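LP15968p (Drosophila melanogaster, PDB 3MN8) removes C-terminal arginine and lysine residues from peptides and proteins as a zinc-dependent metallocarboxypeptidase that processes hormones, neuropeptides and growth factors. Local coordinates at residues A[79-84]-A[134-139]; A[91-96]-A[207-212]. One frame throughout, in Å; residues are numbered along the deposited sequence.

Both contacts belong to the eight-stranded mixed sheet of the carboxypeptidase domain, with centres 10 Å apart. In sheet order the strands run 74-80, 136-140, 93-97 and 212-217. Contact 1 (79-84 with 134-139) is an antiparallel pairing, and contact 2 (91-96 with 207-212) lies where two parallel strands begin to meet. Along the chain the segments alternate: 79-84, 91-96, 134-139, 207-212. In the sheet, strand 136-140 lies between 74-80 and 93-97, two strands that precede it in sequence. It joins the contacts directly, D136 O lying 2.7 Å from V94 N and Y138 OH 2.7 Å from K208 NZ. Strand 212-217 continues to H217, a ligand of the catalytic zinc.

Contact 1. Residues A[79-84]-A[134-139]; sequences QISRNT and STDIYL. With NAG (2-acetamido-2-deoxy-beta-D-glucopyranose), chain E.
I80 and I137 face each other as an antiparallel hydrogen-bonded pair, and two backbone bonds define it: I80 N to I137 O at 2.7 Å and I137 N to I80 O at 2.9 Å, both nearly straight. Next to them Q79 and Y138 form a non-hydrogen-bonded pair, where the CA of Q79 makes a CH...O contact with I137 O.

Carbon-to-ring packing follows on the face that carries Q79 and Y138. The first torsion turns CG of Q79 away from the backbone N, and the extended chain then runs alongside the tyrosine in the same direction. The result is a CH-pi contact in which Q79 CG stands 4.2 Å from the centroid of the Y138 ring, over one face and offset toward the rim. The amide lies nearly parallel to the ring, 18° between planes. On the other face, that of I80 and I137, apolar contact is lighter: I80 CD1 meets L139 CD1 at 4.0 Å, and L139 also packs on helix 106-121.

Between side chains, the one hydrogen bond across the two segments is weak: Q79 NE2 to D136 OD2, 3.1 Å long and bent to 126°, with amide and carboxylate planes 72° apart. The stronger polar partners lie elsewhere: Q79 OE1 bonds H64 on the edge strand 61-68, and Y138 OH bonds K208.

Beyond the strand, R82 reaches the sugar linked to N133, its NH2 giving a hydrogen bond of 3.2 Å to NAG O5; the side chain is poorly ordered, so this grip is probably loose. The paired backbones are the antiparallel flank of the mixed sheet at the centre of the M14 zinc carboxypeptidase fold, well away from the metal.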
loop_
_atom_site.group_PDB
_atom_site.type_symbol
_atom_site.label_atom_id
_atom_site.label_comp_id
_atom_site.label_asym_id
_atom_site.label_seq_id
_atom_site.Cartn_x
_atom_site.Cartn_y
_atom_site.Cartn_z
ATOM N N GLN A 79 -3.099 9.482 9.112
ATOM C CA GLN A 79 -3.616 10.021 7.858
ATOM C C GLN A 79 -3.116 11.431 7.573
ATOM O O GLN A 79 -3.101 12.284 8.455
ATOM C CB GLN A 79 -5.137 10.056 7.885
ATOM C CG GLN A 79 -5.736 10.936 6.838
ATOM C CD GLN A 79 -7.213 11.101 7.046
ATOM O OE1 GLN A 79 -7.710 10.951 8.160
ATOM N NE2 GLN A 79 -7.930 11.418 5.976
ATOM N N ILE A 80 -2.730 11.664 6.322
ATOM C CA ILE A 80 -2.340 12.980 5.830
ATOM C C ILE A 80 -3.197 13.312 4.620
ATOM O O ILE A 80 -3.276 12.524 3.676
ATOM C CB ILE A 80 -0.880 12.978 5.383
ATOM C CG1 ILE A 80 0.024 12.629 6.571
ATOM C CG2 ILE A 80 -0.521 14.318 4.759
ATOM C CD1 ILE A 80 1.441 12.267 6.206
ATOM N N SER A 81 -3.839 14.475 4.639
ATOM C CA SER A 81 -4.739 14.849 3.555
ATOM C C SER A 81 -4.823 16.354 3.409
ATOM O O SER A 81 -4.390 17.091 4.296
ATOM C CB SER A 81 -6.126 14.305 3.841
ATOM O OG SER A 81 -6.566 14.769 5.100
ATOM N N ARG A 82 -5.386 16.814 2.293
ATOM C CA ARG A 82 -5.639 18.243 2.110
ATOM C C ARG A 82 -6.472 18.703 3.293
ATOM O O ARG A 82 -6.155 19.704 3.944
ATOM C CB ARG A 82 -6.367 18.506 0.781
ATOM C CG ARG A 82 -6.791 19.958 0.522
ATOM C CD ARG A 82 -6.244 20.485 -0.799
ATOM N NE ARG A 82 -7.290 20.854 -1.744
ATOM C CZ ARG A 82 -7.116 21.608 -2.832
ATOM N NH1 ARG A 82 -8.154 21.868 -3.617
ATOM N NH2 ARG A 82 -5.925 22.110 -3.144
ATOM N N ASN A 83 -7.522 17.940 3.586
ATOM C CA ASN A 83 -8.407 18.248 4.701
ATOM C C ASN A 83 -8.810 17.000 5.449
ATOM O O ASN A 83 -9.633 16.224 4.972
ATOM C CB ASN A 83 -9.661 18.958 4.202
ATOM C CG ASN A 83 -10.791 18.939 5.224
ATOM O OD1 ASN A 83 -10.554 18.961 6.434
ATOM N ND2 ASN A 83 -12.032 18.904 4.736
ATOM N N THR A 84 -8.248 16.821 6.637
ATOM C CA THR A 84 -8.446 15.585 7.393
ATOM C C THR A 84 -9.897 15.333 7.833
ATOM O O THR A 84 -10.259 14.216 8.188
ATOM C CB THR A 84 -7.499 15.523 8.594
ATOM O OG1 THR A 84 -6.880 14.237 8.640
ATOM C CG2 THR A 84 -8.246 15.785 9.881
ATOM N N SER A 134 -3.908 16.028 -3.526
ATOM C CA SER A 134 -4.618 15.190 -4.484
ATOM C C SER A 134 -4.755 13.751 -4.031
ATOM O O SER A 134 -5.430 12.956 -4.686
ATOM C CB SER A 134 -3.898 15.219 -5.833
ATOM O OG SER A 134 -2.524 14.902 -5.674
ATOM N N THR A 135 -4.104 13.417 -2.921
ATOM C CA THR A 135 -4.109 12.044 -2.423
ATOM C C THR A 135 -4.395 11.987 -0.939
ATOM O O THR A 135 -3.939 12.839 -0.173
ATOM C CB THR A 135 -2.758 11.340 -2.658
ATOM O OG1 THR A 135 -2.143 11.830 -3.861
ATOM C CG2 THR A 135 -2.967 9.837 -2.758
ATOM N N ASP A 136 -5.151 10.973 -0.539
ATOM C CA ASP A 136 -5.456 10.739 0.868
ATOM C C ASP A 136 -4.550 9.634 1.388
ATOM O O ASP A 136 -4.730 8.455 1.057
ATOM C CB ASP A 136 -6.905 10.319 1.018
ATOM C CG ASP A 136 -7.610 11.073 2.107
ATOM O OD1 ASP A 136 -7.706 12.316 2.020
ATOM O OD2 ASP A 136 -8.085 10.413 3.048
ATOM N N ILE A 137 -3.580 10.015 2.208
ATOM C CA ILE A 137 -2.498 9.121 2.526
ATOM C C ILE A 137 -2.501 8.626 3.974
ATOM O O ILE A 137 -2.615 9.415 4.915
ATOM C CB ILE A 137 -1.168 9.780 2.200
ATOM C CG1 ILE A 137 -1.090 10.109 0.693
ATOM C CG2 ILE A 137 -0.023 8.890 2.659
ATOM C CD1 ILE A 137 0.014 11.128 0.324
ATOM N N TYR A 138 -2.374 7.309 4.137
ATOM C CA TYR A 138 -2.285 6.673 5.452
ATOM C C TYR A 138 -0.967 5.906 5.655
ATOM O O TYR A 138 -0.585 5.053 4.833
ATOM C CB TYR A 138 -3.445 5.705 5.654
ATOM C CG TYR A 138 -4.802 6.348 5.634
ATOM C CD1 TYR A 138 -5.405 6.698 4.443
ATOM C CD2 TYR A 138 -5.488 6.587 6.814
ATOM C CE1 TYR A 138 -6.653 7.270 4.426
ATOM C CE2 TYR A 138 -6.732 7.155 6.808
ATOM C CZ TYR A 138 -7.313 7.495 5.613
ATOM O OH TYR A 138 -8.562 8.080 5.581
ATOM N N LEU A 139 -0.295 6.206 6.766
ATOM C CA LEU A 139 0.997 5.606 7.087
ATOM C C LEU A 139 0.941 4.752 8.361
ATOM O O LEU A 139 0.578 5.233 9.449
ATOM C CB LEU A 139 2.074 6.686 7.216
ATOM C CG LEU A 139 2.179 7.706 6.080
ATOM C CD1 LEU A 139 3.317 8.695 6.353
ATOM C CD2 LEU A 139 2.367 6.994 4.740
HETATM C C1 NAG E . -2.707 22.589 -1.991
HETATM C C2 NAG E . -2.502 23.489 -3.208
HETATM C C3 NAG E . -2.327 24.958 -2.843
HETATM C C4 NAG E . -3.335 25.376 -1.775
HETATM C C5 NAG E . -3.356 24.364 -0.639
HETATM C C6 NAG E . -4.416 24.726 0.383
HETATM C C7 NAG E . -0.094 23.026 -3.736
HETATM C C8 NAG E . 0.343 23.050 -2.294
HETATM N N2 NAG E . -1.399 23.013 -4.036
HETATM O O3 NAG E . -2.489 25.739 -4.012
HETATM O O4 NAG E . -3.017 26.654 -1.261
HETATM O O5 NAG E . -3.699 23.102 -1.145
HETATM O O6 NAG E . -5.670 24.403 -0.179
HETATM O O7 NAG E . 0.759 23.005 -4.624
#

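Contact 2. Residues A[91-96]-A[207-212]; sequences TPPVKY and SKPFVL
The F210 ring carries the K95 side chain over one face, and at its edge, in plane, lies the backbone N of V94. K95 CD sits 3.3 Å from the ring centroid, only 14° off the normal, which makes a CH-pi contact centred on the ring. The lysine crosses the phenylalanine at about a right angle. Its chi1 of 65° sets CG between the backbone N and the carbonyl carbon, and bends further along lay the aliphatic part across the aromatic surface. The ammonium group is too distant, 5.3 Å from the centroid, for more than a weak cation-pi attraction; NZ instead bonds N293 OD1. W204 of helix 196-205 meets F210 edge-to-face.

F210 lies in the loop that leads from helix 196-205 into strand 212-217, and K95 on the neighbouring strand 93-97, in the parallel part of the central alpha/beta sheet of the carboxypeptidase domain. V211 N donates to P93 O at 2.9 Å and 165°, whereas the bond from K95 N to L212 O is weak at 3.4 Å.

P93 packs against the loop at P209, the centre of an inverse gamma turn. Three carbons of the P93 ring make contact: CG against P209 CG, CB against F210 CD2 at 3.9 Å, and CD against V211 CG2 at 3.7 Å, the last pair of side chains crossing nearly at right angles. P92 CB also touches V211 CG2, and W375 of the C-terminal transthyretin-like domain packs on P92, P209 and V211, while L331 of helix 317-333 packs on L212.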
loop_
_atom_site.group_PDB
_atom_site.type_symbol
_atom_site.label_atom_id
_atom_site.label_comp_id
_atom_site.label_asym_id
_atom_site.label_seq_id
_atom_site.Cartn_x
_atom_site.Cartn_y
_atom_site.Cartn_z
ATOM N N THR A 91 -10.684 11.933 -4.561
ATOM C CA THR A 91 -9.331 11.822 -4.037
ATOM C C THR A 91 -9.078 10.384 -3.621
ATOM O O THR A 91 -9.866 9.823 -2.849
ATOM C CB THR A 91 -9.068 12.724 -2.818
ATOM O OG1 THR A 91 -9.137 14.103 -3.212
ATOM C CG2 THR A 91 -7.685 12.437 -2.263
ATOM N N PRO A 92 -7.983 9.789 -4.141
ATOM C CA PRO A 92 -7.570 8.405 -3.878
ATOM C C PRO A 92 -7.055 8.203 -2.460
ATOM O O PRO A 92 -6.093 8.864 -2.054
ATOM C CB PRO A 92 -6.415 8.181 -4.862
ATOM C CG PRO A 92 -6.468 9.333 -5.827
ATOM C CD PRO A 92 -7.085 10.463 -5.094
ATOM N N PRO A 93 -7.686 7.292 -1.709
ATOM C CA PRO A 93 -7.090 6.870 -0.441
ATOM C C PRO A 93 -6.001 5.849 -0.743
ATOM O O PRO A 93 -6.139 5.002 -1.630
ATOM C CB PRO A 93 -8.257 6.218 0.324
ATOM C CG PRO A 93 -9.355 6.036 -0.671
ATOM C CD PRO A 93 -8.899 6.534 -2.029
ATOM N N VAL A 94 -4.903 5.944 -0.012
ATOM C CA VAL A 94 -3.777 5.068 -0.236
ATOM C C VAL A 94 -3.192 4.750 1.127
ATOM O O VAL A 94 -3.422 5.500 2.081
ATOM C CB VAL A 94 -2.717 5.763 -1.106
ATOM C CG1 VAL A 94 -1.567 4.820 -1.399
ATOM C CG2 VAL A 94 -3.342 6.282 -2.398
ATOM N N LYS A 95 -2.452 3.644 1.230
ATOM C CA LYS A 95 -1.789 3.272 2.486
ATOM C C LYS A 95 -0.387 2.685 2.304
ATOM O O LYS A 95 -0.082 2.036 1.298
ATOM C CB LYS A 95 -2.656 2.309 3.302
ATOM C CG LYS A 95 -2.898 0.959 2.654
ATOM C CD LYS A 95 -4.393 0.646 2.639
ATOM C CE LYS A 95 -4.645 -0.855 2.725
ATOM N NZ LYS A 95 -3.906 -1.658 1.713
ATOM N N TYR A 96 0.465 2.941 3.287
ATOM C CA TYR A 96 1.757 2.271 3.398
ATOM C C TYR A 96 1.816 1.517 4.727
ATOM O O TYR A 96 1.598 2.106 5.793
ATOM C CB TYR A 96 2.901 3.283 3.340
ATOM C CG TYR A 96 3.351 3.627 1.941
ATOM C CD1 TYR A 96 3.079 2.777 0.876
ATOM C CD2 TYR A 96 4.061 4.798 1.684
ATOM C CE1 TYR A 96 3.506 3.077 -0.400
ATOM C CE2 TYR A 96 4.487 5.112 0.404
ATOM C CZ TYR A 96 4.200 4.244 -0.637
ATOM O OH TYR A 96 4.599 4.525 -1.927
ATOM N N SER A 207 -12.649 -1.309 4.987
ATOM C CA SER A 207 -13.441 -0.216 5.551
ATOM C C SER A 207 -13.433 1.028 4.665
ATOM O O SER A 207 -14.294 1.898 4.793
ATOM C CB SER A 207 -12.963 0.118 6.972
ATOM O OG SER A 207 -11.871 1.024 6.966
ATOM N N LYS A 208 -12.463 1.100 3.767
ATOM C CA LYS A 208 -12.337 2.226 2.852
ATOM C C LYS A 208 -11.905 1.744 1.477
ATOM O O LYS A 208 -11.249 0.718 1.344
ATOM C CB LYS A 208 -11.299 3.224 3.377
ATOM C CG LYS A 208 -11.636 3.795 4.729
ATOM C CD LYS A 208 -10.705 4.921 5.149
ATOM C CE LYS A 208 -11.326 5.640 6.356
ATOM N NZ LYS A 208 -10.556 6.797 6.907
ATOM N N PRO A 209 -12.259 2.504 0.448
ATOM C CA PRO A 209 -11.959 2.129 -0.932
ATOM C C PRO A 209 -10.501 2.431 -1.302
ATOM O O PRO A 209 -10.224 3.206 -2.223
ATOM C CB PRO A 209 -12.885 3.045 -1.720
ATOM C CG PRO A 209 -12.956 4.281 -0.864
ATOM C CD PRO A 209 -13.021 3.768 0.527
ATOM N N PHE A 210 -9.567 1.819 -0.591
ATOM C CA PHE A 210 -8.162 2.021 -0.904
ATOM C C PHE A 210 -7.849 1.695 -2.352
ATOM O O PHE A 210 -8.320 0.703 -2.895
ATOM C CB PHE A 210 -7.280 1.218 0.039
ATOM C CG PHE A 210 -7.258 1.770 1.421
ATOM C CD1 PHE A 210 -7.945 1.141 2.448
ATOM C CD2 PHE A 210 -6.595 2.949 1.688
ATOM C CE1 PHE A 210 -7.939 1.656 3.723
ATOM C CE2 PHE A 210 -6.587 3.469 2.963
ATOM C CZ PHE A 210 -7.262 2.822 3.983
ATOM N N VAL A 211 -7.051 2.550 -2.968
ATOM C CA VAL A 211 -6.781 2.458 -4.393
ATOM C C VAL A 211 -5.456 1.756 -4.652
ATOM O O VAL A 211 -5.353 0.913 -5.536
ATOM C CB VAL A 211 -6.745 3.860 -5.055
ATOM C CG1 VAL A 211 -6.185 3.771 -6.465
ATOM C CG2 VAL A 211 -8.143 4.513 -5.048
ATOM N N LEU A 212 -4.452 2.109 -3.864
ATOM C CA LEU A 212 -3.099 1.591 -4.024
ATOM C C LEU A 212 -2.487 1.396 -2.639
ATOM O O LEU A 212 -2.893 2.054 -1.687
ATOM C CB LEU A 212 -2.264 2.585 -4.847
ATOM C CG LEU A 212 -0.735 2.470 -4.935
ATOM C CD1 LEU A 212 -0.321 1.085 -5.369
ATOM C CD2 LEU A 212 -0.182 3.518 -5.905
#